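Local atomic coordinates of glutamate receptor kainate-like protein (Pleurobrachia bachei, PDB entry 4ZDM), a protein that binds glycine in the ligand-binding domain of a ctenophore ionotropic glutamate receptor and so probably serves as a subunit of a glycine-activated ion channel. Residues G39-V42 / E43-S46; Y161-I164 / A165-A168; E176-E179 / R180-A183; F234-G237 / I238-Q241; Q241-I244 / S245-Y248. One frame throughout, in Å; residues are numbered along the deposited sequence.

All five contacts are local, joining residues about one turn apart along or at the start of a helix, in a bilobed clamshell. Contacts 1, 4 and 5 belong to one lobe and pack on each other: helix 40-52 (contact 1), helix 228-240 (contact 4) and helix 243-254 (contact 5) meet through Ile-44, Ile-238, Ile-244 and Leu-247, and contacts 4 and 5 share Gln-241. Contacts 2 and 3 sit in the other lobe, their centres about 18 Å apart, on helices 159-167 and 174-182. Contact 1 is the buried one, chiefly backbone bonds and aliphatic packing. The others are partly exposed; a salt bridge marks contact 2, and waters bridge polar groups in contacts 3 and 5.

Contact 1 of 5, residues G39-V42 / E43-S46; sequences GVNV and EIVS
Val-40 and Ile-44 run side by side on the first turn of helix 40-52, with CG1 of Val-40 4.0 Å from CD1 of Ile-44. Beneath this apolar pair every carbonyl of 39-42 receives an amide four residues on. Gly-39 O takes the N-H of Glu-43 at 3.0 Å. Val-40 O accepts from Ile-44 N at 2.9 Å, Asn-41 O from Val-45 N at 2.9 Å, and Val-42 O from Ser-46 N at 3.0 Å. Gly-39 is the N-cap residue, and its backbone angles (phi 129°) would jam a CB against the preceding carbonyl oxygen. This is the helix start of a periplasmic-binding-protein-like lobe, where the chain enters the helix from a loop, about 9 Å from the bound glycine at the side chain of Asn-41. Polar ends here find partners beyond the turn: Asn-41 gives its ND2 hydrogen to Val-92 O, while Glu-43 OE1 is shared between Lys-250 NZ, in a salt bridge, and Tyr-251 OH. The same hydroxyl is hydrogen-bonded to Gly-39 N, so Tyr-251 ties the cap to the acid. Glu-43 sends CG back beside its own backbone N (chi1 -65°), which lays that methylene 3.5 Å from Gly-39 O. Ile-44 likewise rests CG1 3.3 Å from Val-40 O, and its flank is covered by Leu-247 and Phe-219.

Contact 2 of 5, residues Y161-I164 / A165-A168; sequences YNRI and AEDA. With SO4 (sulfate ion), chain C.
Arg-163 reaches down one turn of helix 159-167 to Asp-167, its NE 3.0 Å from OD2 in a salt bridge that is also a hydrogen bond. The N-H points only fairly straight at the oxygen (142°), which is met on its syn side and somewhat out of the carboxylate plane; guanidinium and carboxylate stand almost perpendicular, 84° apart. A bend at chi2 (98°) swings the arginine chain over so that NE faces the acid. Glu-166 adds a second negative charge without a bond: its OE2 is 4.5 Å from NE, well out of the guanidinium plane. Behind this charged edge Ala-165 is buried against Leu-153 of helix 148-155, and its N bonds to Tyr-161 O at 3.1 Å. Ile-164 is buried against Leu-134 and Leu-153, and its O takes Trp-141 NE1 and, weakly, Ala-168 N. Tyr-161 OH donates to O2 of a sulfate, probably from the crystallisation liquor, at 2.7 Å. Were Asp-167 replaced by alanine, NE of Arg-163 would probably lose its carboxylate mate and the guanidinium would be freer to turn. With two acids on the last turn, the arginine's positive charge is likely to be partly balanced locally.

Contact 3 of 5, residues E176-E179 / R180-A183; sequences EGLE and RMRA
Leu-178 and Arg-182 meet one turn apart on helix 174-182, an alpha-helix that packs on strand 186-192 in an alpha/beta lobe of the ligand-binding domain. The arginine is extended from CG to NE (chi2 173°) and runs back along the helix, so that CB of Leu-178 lies over one face of its guanidinium, 3.7 Å from NH1. Its NE forms a salt bridge with Glu-202, which fixes the far end of the chain. With methionine in place of Arg-182, Glu-202 would probably be left without this positive partner and the CB of Leu-178 without the flat group beside it. Leu-178 and Met-181 point the same way, side by side, with CD2 4.1 Å from CE, and both touch Phe-188. Arg-180 behaves differently from Arg-182: bent at chi2 and chi3 (-80° and -72°), it curls away from the turn. Glu-176, which has two conformers, is extended in one of them, and its carboxylate appears to reach Arg-180 through a water rather than directly. In this conformer the water lies at a doubtfully short 2.5 Å from Glu-176 OE2; it accepts from Arg-180 NH1 at 3.2 Å, lying in the guanidinium plane at its edge.

Contact 4 of 5, residues F234-G237 / I238-Q241; sequences FMLG and IREQ
Ile-238 holds CG1 between its backbone N and carbonyl carbon (chi1 52°), the crowded position, and Phe-234 sets its ring anti to its own N (chi1 179°); together these bring the isoleucine's branches against the ring one turn earlier. CD1 of Ile-238 lies 3.8 Å from CE2 of Phe-234, and CG2 comes to 4.0 Å from CZ, so both branches touch the same end of the ring. The price of that torsion is close packing on the backbone: CG1 sits 3.4 Å from Met-235 O and nearly as near Phe-234 O. Met-235 adds its sulfur, SD standing 4.3 Å from the same CD1, so that the methyl is approached by a ring carbon and a thioether sulfur from two residues of the preceding turn. On another side of the helix Leu-236 and Arg-239 cross obliquely, with CD1 3.8 Å from NH2, while NH1 of the arginine is spent on Ser-110 O. Below these side chains the regular helical bonds continue to the last turn. The bond from Ile-238 N to Phe-234 O is the longest of the four at 3.3 Å, whereas Glu-240 N reaches Leu-236 O at 2.8 Å and Gln-241 N still finds Gly-237 O. Gln-241 then folds its extended side chain back over that carbonyl. The helix packs inward through this side: Phe-234 lies on Met-47, Met-48, Asp-51 and Leu-52 of helix 40-52, while Met-235, Ile-238 and Arg-239 meet Ile-244 of helix 243-254, which follows directly after a short turn.

Contact 5 of 5, residues Q241-I244 / S245-Y248; sequences QGVI and SELY
Glu-246 folds over the carbonyl of Gly-242 at the start of helix 243-254: its CG lies 3.1 Å from Gly-242 O, and its N donates to that same oxygen at 2.9 Å. CG sits beside the backbone N (chi1 -68°), and the chain continues extended, carrying the carboxylate back past the glycine toward the helix start. There one water joins it to the backbone, donating to Val-243 O at 3.0 Å and, more loosely, to OE1 of Glu-246 at 3.3 Å. Val-243 O therefore has two donors, since Leu-247 N also bonds to it. Alongside, CG1 of Val-243 and CD1 of Leu-247 touch at 4.3 Å. Gly-242 has two roles. It ends the preceding helix 228-240 in a Schellman motif, with positive phi (89°) and two bonds back into the last turn, and it is the N-cap of the helix that follows. A CB would run into the carbonyl oxygen of the residue before, so glycine is called for by the backbone alone. Beyond this first shell, the two helices pack together where Val-243 touches Ile-238; Val-243 also reaches Met-47, and Ile-244 lies on Met-111 and Met-112. Leu-247 packs on Val-40 and Glu-43 of helix 40-52, and Tyr-248, whose N bonds to Ile-244 O at 3.0 Å, lays its side chain against Pro-19, Phe-20 and Pro-193.

Contact 1 of 5, residues G39-V42 / E43-S46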
loop_
_atom_site.group_PDB
_atom_site.type_symbol
_atom_site.label_atom_id
_atom_site.label_comp_id
_atom_site.label_asym_id
_atom_site.label_seq_id
_atom_site.Cartn_x
_atom_site.Cartn_y
_atom_site.Cartn_z
ATOM N N GLY A 39 8.683 -9.746 19.042
ATOM C CA GLY A 39 7.637 -10.735 19.185
ATOM C C GLY A 39 7.820 -11.907 18.238
ATOM O O GLY A 39 8.542 -11.847 17.254
ATOM N N VAL A 40 7.145 -12.988 18.555
ATOM C CA VAL A 40 7.208 -14.218 17.765
ATOM C C VAL A 40 6.927 -13.939 16.306
ATOM O O VAL A 40 7.661 -14.364 15.391
ATOM C CB VAL A 40 6.206 -15.268 18.308
ATOM C CG1 VAL A 40 6.119 -16.463 17.365
ATOM C CG2 VAL A 40 6.574 -15.697 19.710
ATOM N N ASN A 41 5.854 -13.226 16.057
ATOM C CA ASN A 41 5.391 -13.061 14.679
ATOM C C ASN A 41 6.236 -12.026 13.925
ATOM O O ASN A 41 6.360 -12.109 12.700
ATOM C CB ASN A 41 3.928 -12.637 14.635
ATOM C CG ASN A 41 2.976 -13.696 15.117
ATOM O OD1 ASN A 41 3.332 -14.581 15.908
ATOM N ND2 ASN A 41 1.715 -13.577 14.712
ATOM N N VAL A 42 6.803 -11.040 14.648
ATOM C CA VAL A 42 7.715 -10.081 14.066
ATOM C C VAL A 42 8.936 -10.825 13.556
ATOM O O VAL A 42 9.408 -10.564 12.459
ATOM C CB VAL A 42 8.060 -8.990 15.118
ATOM C CG1 VAL A 42 9.112 -8.063 14.594
ATOM C CG2 VAL A 42 6.783 -8.253 15.481
ATOM N N GLU A 43 9.442 -11.773 14.360
ATOM C CA GLU A 43 10.568 -12.561 13.903
ATOM C C GLU A 43 10.205 -13.511 12.754
ATOM O O GLU A 43 10.966 -13.661 11.774
ATOM C CB GLU A 43 11.192 -13.350 15.069
ATOM C CG GLU A 43 11.785 -12.396 16.101
ATOM C CD GLU A 43 12.772 -13.069 17.060
ATOM O OE1 GLU A 43 12.660 -12.737 18.251
ATOM O OE2 GLU A 43 13.641 -13.832 16.569
ATOM N N ILE A 44 9.014 -14.104 12.786
ATOM C CA ILE A 44 8.564 -14.923 11.666
ATOM C C ILE A 44 8.550 -14.107 10.375
ATOM O O ILE A 44 9.009 -14.544 9.322
ATOM C CB ILE A 44 7.183 -15.549 11.929
ATOM C CG1 ILE A 44 7.287 -16.612 13.006
ATOM C CG2 ILE A 44 6.546 -16.122 10.645
ATOM C CD1 ILE A 44 5.949 -17.182 13.449
ATOM N N VAL A 45 7.986 -12.913 10.438
ATOM C CA VAL A 45 7.902 -12.072 9.261
ATOM C C VAL A 45 9.289 -11.663 8.751
ATOM O O VAL A 45 9.490 -11.599 7.532
ATOM C CB VAL A 45 7.003 -10.826 9.539
ATOM C CG1 VAL A 45 7.168 -9.754 8.475
ATOM C CG2 VAL A 45 5.533 -11.265 9.657
ATOM N N SER A 46 10.204 -11.320 9.650
ATOM C CA SER A 46 11.550 -10.990 9.216
ATOM C C SER A 46 12.190 -12.137 8.451
ATOM O O SER A 46 12.756 -11.922 7.364
ATOM C CB SER A 46 12.360 -10.585 10.417
ATOM O OG SER A 46 13.698 -10.335 10.008
#

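Contact 2 of 5, residues Y161-I164 / A165-A168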
loop_
_atom_site.group_PDB
_atom_site.type_symbol
_atom_site.label_atom_id
_atom_site.label_comp_id
_atom_site.label_asym_id
_atom_site.label_seq_id
_atom_site.Cartn_x
_atom_site.Cartn_y
_atom_site.Cartn_z
ATOM N N TYR A 161 -23.294 -22.084 24.146
ATOM C CA TYR A 161 -22.168 -21.191 23.828
ATOM C C TYR A 161 -22.707 -19.865 23.285
ATOM O O TYR A 161 -22.176 -18.794 23.565
ATOM C CB TYR A 161 -21.208 -21.870 22.839
ATOM C CG TYR A 161 -20.317 -22.933 23.450
ATOM C CD1 TYR A 161 -19.764 -22.764 24.712
ATOM C CD2 TYR A 161 -19.958 -24.069 22.727
ATOM C CE1 TYR A 161 -18.936 -23.735 25.270
ATOM C CE2 TYR A 161 -19.103 -25.028 23.270
ATOM C CZ TYR A 161 -18.605 -24.863 24.536
ATOM O OH TYR A 161 -17.746 -25.813 25.081
ATOM N N ASN A 162 -23.794 -19.916 22.497
ATOM C CA ASN A 162 -24.393 -18.683 22.009
ATOM C C ASN A 162 -24.821 -17.820 23.182
ATOM O O ASN A 162 -24.663 -16.605 23.161
ATOM C CB ASN A 162 -25.645 -18.911 21.132
ATOM C CG ASN A 162 -25.416 -19.772 19.873
ATOM O OD1 ASN A 162 -26.388 -20.324 19.329
ATOM N ND2 ASN A 162 -24.194 -19.866 19.382
ATOM N N ARG A 163 -25.380 -18.465 24.206
ATOM C CA ARG A 163 -25.888 -17.744 25.376
ATOM C C ARG A 163 -24.717 -17.153 26.174
ATOM O O ARG A 163 -24.809 -16.050 26.691
ATOM C CB ARG A 163 -26.732 -18.690 26.246
ATOM C CG ARG A 163 -27.352 -18.059 27.490
ATOM C CD ARG A 163 -28.815 -17.653 27.287
ATOM N NE ARG A 163 -29.214 -16.839 28.419
ATOM C CZ ARG A 163 -30.003 -17.249 29.415
ATOM N NH1 ARG A 163 -30.491 -18.463 29.401
ATOM N NH2 ARG A 163 -30.284 -16.446 30.398
ATOM N N ILE A 164 -23.635 -17.912 26.286
ATOM C CA ILE A 164 -22.411 -17.360 26.891
ATOM C C ILE A 164 -21.997 -16.047 26.194
ATOM O O ILE A 164 -21.650 -15.070 26.851
ATOM C CB ILE A 164 -21.298 -18.415 26.840
ATOM C CG1 ILE A 164 -21.584 -19.578 27.790
ATOM C CG2 ILE A 164 -19.943 -17.736 27.145
ATOM C CD1 ILE A 164 -21.335 -19.264 29.254
ATOM N N ALA A 165 -22.000 -15.990 24.856
ATOM C CA ALA A 165 -21.557 -14.779 24.187
ATOM C C ALA A 165 -22.556 -13.668 24.402
ATOM O O ALA A 165 -22.172 -12.517 24.585
ATOM C CB ALA A 165 -21.361 -15.040 22.718
ATOM N N GLU A 166 -23.839 -14.038 24.339
ATOM C CA GLU A 166 -24.952 -13.098 24.476
ATOM C C GLU A 166 -24.869 -12.342 25.795
ATOM O O GLU A 166 -24.939 -11.126 25.833
ATOM C CB GLU A 166 -26.292 -13.862 24.387
ATOM C CG GLU A 166 -27.565 -13.056 24.650
ATOM C CD GLU A 166 -28.859 -13.936 24.734
ATOM O OE1 GLU A 166 -28.919 -15.059 24.156
ATOM O OE2 GLU A 166 -29.821 -13.498 25.407
ATOM N N ASP A 167 -24.681 -13.086 26.865
ATOM C CA ASP A 167 -24.730 -12.509 28.206
ATOM C C ASP A 167 -23.373 -12.051 28.742
ATOM O O ASP A 167 -23.261 -11.485 29.833
ATOM C CB ASP A 167 -25.340 -13.509 29.158
ATOM C CG ASP A 167 -26.842 -13.690 28.912
ATOM O OD1 ASP A 167 -27.454 -12.822 28.269
ATOM O OD2 ASP A 167 -27.382 -14.706 29.334
ATOM N N ALA A 168 -22.315 -12.282 27.978
ATOM C CA ALA A 168 -21.014 -11.794 28.386
ATOM C C ALA A 168 -20.908 -10.268 28.398
ATOM O O ALA A 168 -21.475 -9.594 27.531
ATOM C CB ALA A 168 -19.945 -12.341 27.455
HETATM S S SO4 C . -15.745 -28.474 22.902
HETATM O O1 SO4 C . -15.423 -29.057 24.217
HETATM O O2 SO4 C . -16.730 -27.392 23.108
HETATM O O3 SO4 C . -14.455 -28.153 22.246
HETATM O O4 SO4 C . -16.381 -29.447 22.021
#

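Contact 3 of 5, residues E176-E179 / R180-A183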
loop_
_atom_site.group_PDB
_atom_site.type_symbol
_atom_site.label_atom_id
_atom_site.label_comp_id
_atom_site.label_asym_id
_atom_site.label_seq_id
_atom_site.Cartn_x
_atom_site.Cartn_y
_atom_site.Cartn_z
ATOM N N GLU A 176 -7.979 -5.053 28.517
ATOM C CA GLU A 176 -9.055 -4.718 29.416
ATOM C C GLU A 176 -9.692 -5.964 30.009
ATOM O O GLU A 176 -10.015 -6.005 31.196
ATOM C CB GLU A 176 -10.108 -3.863 28.721
ATOM C CG GLU A 176 -11.129 -3.400 29.712
ATOM C CD GLU A 176 -12.182 -2.508 29.108
ATOM O OE1 GLU A 176 -12.014 -2.112 27.941
ATOM O OE2 GLU A 176 -13.162 -2.187 29.830
ATOM N N GLY A 177 -9.862 -7.017 29.214
ATOM C CA GLY A 177 -10.400 -8.252 29.768
ATOM C C GLY A 177 -9.510 -8.830 30.857
ATOM O O GLY A 177 -9.976 -9.301 31.892
ATOM N N LEU A 178 -8.218 -8.837 30.612
ATOM C CA LEU A 178 -7.266 -9.342 31.603
ATOM C C LEU A 178 -7.311 -8.517 32.866
ATOM O O LEU A 178 -7.276 -9.053 33.962
ATOM C CB LEU A 178 -5.846 -9.344 31.051
ATOM C CG LEU A 178 -5.555 -10.247 29.854
ATOM C CD1 LEU A 178 -4.204 -9.867 29.293
ATOM C CD2 LEU A 178 -5.538 -11.647 30.301
ATOM N N GLU A 179 -7.426 -7.209 32.708
ATOM C CA GLU A 179 -7.519 -6.334 33.864
ATOM C C GLU A 179 -8.746 -6.622 34.712
ATOM O O GLU A 179 -8.657 -6.656 35.945
ATOM C CB GLU A 179 -7.526 -4.913 33.368
ATOM C CG GLU A 179 -7.547 -3.880 34.427
ATOM C CD GLU A 179 -7.480 -2.517 33.785
ATOM O OE1 GLU A 179 -8.574 -1.952 33.452
ATOM O OE2 GLU A 179 -6.327 -2.079 33.520
ATOM N N ARG A 180 -9.898 -6.785 34.065
ATOM C CA ARG A 180 -11.109 -7.083 34.796
ATOM C C ARG A 180 -11.007 -8.419 35.491
ATOM O O ARG A 180 -11.477 -8.604 36.635
ATOM C CB ARG A 180 -12.306 -7.078 33.870
ATOM C CG ARG A 180 -12.721 -5.740 33.362
ATOM C CD ARG A 180 -13.537 -5.031 34.417
ATOM N NE ARG A 180 -14.876 -5.591 34.613
ATOM C CZ ARG A 180 -15.950 -5.260 33.900
ATOM N NH1 ARG A 180 -15.882 -4.410 32.881
ATOM N NH2 ARG A 180 -17.098 -5.804 34.199
ATOM N N MET A 181 -10.419 -9.398 34.814
ATOM C CA MET A 181 -10.216 -10.698 35.432
ATOM C C MET A 181 -9.336 -10.616 36.683
ATOM O O MET A 181 -9.641 -11.216 37.725
ATOM C CB MET A 181 -9.573 -11.648 34.413
ATOM C CG MET A 181 -9.253 -13.046 34.926
ATOM S SD MET A 181 -8.244 -13.966 33.770
ATOM C CE MET A 181 -6.687 -13.161 33.983
ATOM N N ARG A 182 -8.232 -9.906 36.560
ATOM C CA ARG A 182 -7.308 -9.765 37.694
ATOM C C ARG A 182 -7.959 -9.112 38.895
ATOM O O ARG A 182 -7.504 -9.350 40.026
ATOM C CB ARG A 182 -6.069 -8.986 37.262
ATOM C CG ARG A 182 -5.157 -9.786 36.393
ATOM C CD ARG A 182 -4.044 -8.942 35.841
ATOM N NE ARG A 182 -3.233 -9.711 34.919
ATOM C CZ ARG A 182 -2.883 -9.301 33.703
ATOM N NH1 ARG A 182 -3.223 -8.095 33.263
ATOM N NH2 ARG A 182 -2.137 -10.099 32.946
ATOM N N ALA A 183 -8.998 -8.301 38.683
ATOM C CA ALA A 183 -9.688 -7.598 39.793
ATOM C C ALA A 183 -10.654 -8.495 40.558
ATOM O O ALA A 183 -11.145 -8.123 41.642
ATOM C CB ALA A 183 -10.432 -6.408 39.278
HETATM O O HOH W 1 -13.463 -2.488 32.265
#

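Contact 4 of 5, residues F234-G237 / I238-Q241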
loop_
_atom_site.group_PDB
_atom_site.type_symbol
_atom_site.label_atom_id
_atom_site.label_comp_id
_atom_site.label_asym_id
_atom_site.label_seq_id
_atom_site.Cartn_x
_atom_site.Cartn_y
_atom_site.Cartn_z
ATOM N N PHE A 234 6.770 -21.439 3.228
ATOM C CA PHE A 234 7.672 -20.939 4.240
ATOM C C PHE A 234 7.185 -21.281 5.639
ATOM O O PHE A 234 7.973 -21.714 6.501
ATOM C CB PHE A 234 7.838 -19.416 4.116
ATOM C CG PHE A 234 8.746 -18.869 5.151
ATOM C CD1 PHE A 234 10.102 -18.936 4.965
ATOM C CD2 PHE A 234 8.244 -18.411 6.349
ATOM C CE1 PHE A 234 10.970 -18.542 5.949
ATOM C CE2 PHE A 234 9.156 -17.984 7.343
ATOM C CZ PHE A 234 10.469 -18.063 7.098
ATOM N N MET A 235 5.890 -21.075 5.917
ATOM C CA MET A 235 5.384 -21.319 7.229
ATOM C C MET A 235 5.529 -22.789 7.617
ATOM O O MET A 235 5.854 -23.117 8.771
ATOM C CB MET A 235 3.924 -20.879 7.311
ATOM C CG MET A 235 3.365 -20.856 8.700
ATOM S SD MET A 235 3.897 -19.415 9.641
ATOM C CE MET A 235 2.652 -18.234 9.144
ATOM N N LEU A 236 5.260 -23.661 6.678
ATOM C CA LEU A 236 5.377 -25.076 6.950
ATOM C C LEU A 236 6.794 -25.450 7.306
ATOM O O LEU A 236 7.041 -26.284 8.190
ATOM C CB LEU A 236 4.903 -25.899 5.768
ATOM C CG LEU A 236 5.010 -27.415 5.944
ATOM C CD1 LEU A 236 4.236 -27.985 7.138
ATOM C CD2 LEU A 236 4.549 -28.051 4.663
ATOM N N GLY A 237 7.758 -24.862 6.643
ATOM C CA GLY A 237 9.131 -25.207 6.954
ATOM C C GLY A 237 9.505 -24.866 8.370
ATOM O O GLY A 237 10.095 -25.691 9.107
ATOM N N ILE A 238 9.197 -23.656 8.818
ATOM C CA ILE A 238 9.538 -23.275 10.184
ATOM C C ILE A 238 8.637 -23.983 11.203
ATOM O O ILE A 238 9.063 -24.223 12.325
ATOM C CB ILE A 238 9.518 -21.760 10.408
ATOM C CG1 ILE A 238 8.234 -21.043 9.970
ATOM C CG2 ILE A 238 10.731 -21.149 9.697
ATOM C CD1 ILE A 238 8.079 -19.654 10.549
ATOM N N ARG A 239 7.425 -24.376 10.848
ATOM C CA ARG A 239 6.606 -25.138 11.767
ATOM C C ARG A 239 7.159 -26.533 11.952
ATOM O O ARG A 239 7.366 -26.988 13.089
ATOM C CB ARG A 239 5.145 -25.186 11.248
ATOM C CG ARG A 239 4.171 -25.796 12.265
ATOM C CD ARG A 239 2.728 -25.778 11.808
ATOM N NE ARG A 239 2.463 -26.746 10.770
ATOM C CZ ARG A 239 1.343 -26.822 10.080
ATOM N NH1 ARG A 239 0.418 -25.897 10.202
ATOM N NH2 ARG A 239 1.123 -27.825 9.266
ATOM N N GLU A 240 7.411 -27.217 10.844
ATOM C CA GLU A 240 7.880 -28.619 10.889
ATOM C C GLU A 240 9.249 -28.710 11.555
ATOM O O GLU A 240 9.521 -29.686 12.239
ATOM C CB GLU A 240 7.948 -29.212 9.487
ATOM C CG GLU A 240 8.276 -30.718 9.425
ATOM C CD GLU A 240 9.751 -31.042 9.501
ATOM O OE1 GLU A 240 10.051 -32.191 9.921
ATOM O OE2 GLU A 240 10.598 -30.218 9.124
ATOM N N GLN A 241 10.110 -27.720 11.355
ATOM C CA GLN A 241 11.431 -27.708 11.997
ATOM C C GLN A 241 11.438 -27.397 13.465
ATOM O O GLN A 241 12.448 -27.546 14.133
ATOM C CB GLN A 241 12.330 -26.683 11.302
ATOM C CG GLN A 241 12.715 -27.123 9.930
ATOM C CD GLN A 241 13.329 -25.999 9.098
ATOM O OE1 GLN A 241 13.348 -24.826 9.506
ATOM N NE2 GLN A 241 13.823 -26.355 7.918
#

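Contact 5 of 5, residues Q241-I244 / S245-Y248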
loop_
_atom_site.group_PDB
_atom_site.type_symbol
_atom_site.label_atom_id
_atom_site.label_comp_id
_atom_site.label_asym_id
_atom_site.label_seq_id
_atom_site.Cartn_x
_atom_site.Cartn_y
_atom_site.Cartn_z
ATOM N N GLN A 241 10.110 -27.720 11.355
ATOM C CA GLN A 241 11.431 -27.708 11.997
ATOM C C GLN A 241 11.438 -27.397 13.465
ATOM O O GLN A 241 12.448 -27.546 14.133
ATOM C CB GLN A 241 12.330 -26.683 11.302
ATOM C CG GLN A 241 12.715 -27.123 9.930
ATOM C CD GLN A 241 13.329 -25.999 9.098
ATOM O OE1 GLN A 241 13.348 -24.826 9.506
ATOM N NE2 GLN A 241 13.823 -26.355 7.918
ATOM N N GLY A 242 10.309 -26.925 13.993
ATOM C CA GLY A 242 10.245 -26.546 15.394
ATOM C C GLY A 242 10.631 -25.109 15.698
ATOM O O GLY A 242 10.731 -24.724 16.876
ATOM N N VAL A 243 10.828 -24.303 14.651
ATOM C CA VAL A 243 11.299 -22.930 14.815
ATOM C C VAL A 243 10.222 -22.088 15.485
ATOM O O VAL A 243 10.526 -21.243 16.313
ATOM C CB VAL A 243 11.746 -22.354 13.463
ATOM C CG1 VAL A 243 11.887 -20.852 13.440
ATOM C CG2 VAL A 243 13.065 -23.008 13.061
ATOM N N ILE A 244 8.966 -22.271 15.091
ATOM C CA ILE A 244 7.897 -21.498 15.715
ATOM C C ILE A 244 7.771 -21.854 17.185
ATOM O O ILE A 244 7.680 -20.951 18.026
ATOM C CB ILE A 244 6.585 -21.719 14.982
ATOM C CG1 ILE A 244 6.699 -21.276 13.519
ATOM C CG2 ILE A 244 5.483 -20.949 15.681
ATOM C CD1 ILE A 244 5.459 -21.474 12.697
ATOM N N SER A 245 7.825 -23.153 17.530
ATOM C CA SER A 245 7.826 -23.546 18.928
ATOM C C SER A 245 8.975 -22.970 19.698
ATOM O O SER A 245 8.814 -22.522 20.833
ATOM C CB SER A 245 7.855 -25.057 19.049
ATOM O OG SER A 245 6.624 -25.556 18.626
ATOM N N GLU A 246 10.159 -22.944 19.098
ATOM C CA GLU A 246 11.330 -22.365 19.765
ATOM C C GLU A 246 11.210 -20.863 19.978
ATOM O O GLU A 246 11.587 -20.363 21.041
ATOM C CB GLU A 246 12.601 -22.664 18.964
ATOM C CG GLU A 246 13.012 -24.136 18.930
ATOM C CD GLU A 246 14.087 -24.412 17.868
ATOM O OE1 GLU A 246 14.456 -23.479 17.096
ATOM O OE2 GLU A 246 14.565 -25.569 17.815
ATOM N N LEU A 247 10.644 -20.145 19.008
ATOM C CA LEU A 247 10.405 -18.702 19.197
ATOM C C LEU A 247 9.447 -18.463 20.314
ATOM O O LEU A 247 9.652 -17.566 21.128
ATOM C CB LEU A 247 9.875 -18.063 17.898
ATOM C CG LEU A 247 10.841 -17.861 16.771
ATOM C CD1 LEU A 247 10.144 -17.502 15.490
ATOM C CD2 LEU A 247 11.833 -16.735 17.170
ATOM N N TYR A 248 8.358 -19.217 20.335
ATOM C CA TYR A 248 7.364 -19.029 21.378
ATOM C C TYR A 248 7.987 -19.261 22.745
ATOM O O TYR A 248 7.826 -18.459 23.677
ATOM C CB TYR A 248 6.174 -19.950 21.161
ATOM C CG TYR A 248 4.977 -19.575 21.994
ATOM C CD1 TYR A 248 4.895 -19.997 23.312
ATOM C CD2 TYR A 248 3.966 -18.791 21.483
ATOM C CE1 TYR A 248 3.830 -19.630 24.092
ATOM C CE2 TYR A 248 2.884 -18.454 22.245
ATOM C CZ TYR A 248 2.823 -18.861 23.529
ATOM O OH TYR A 248 1.753 -18.512 24.325
HETATM O O HOH W 2 13.349 -20.409 16.743
#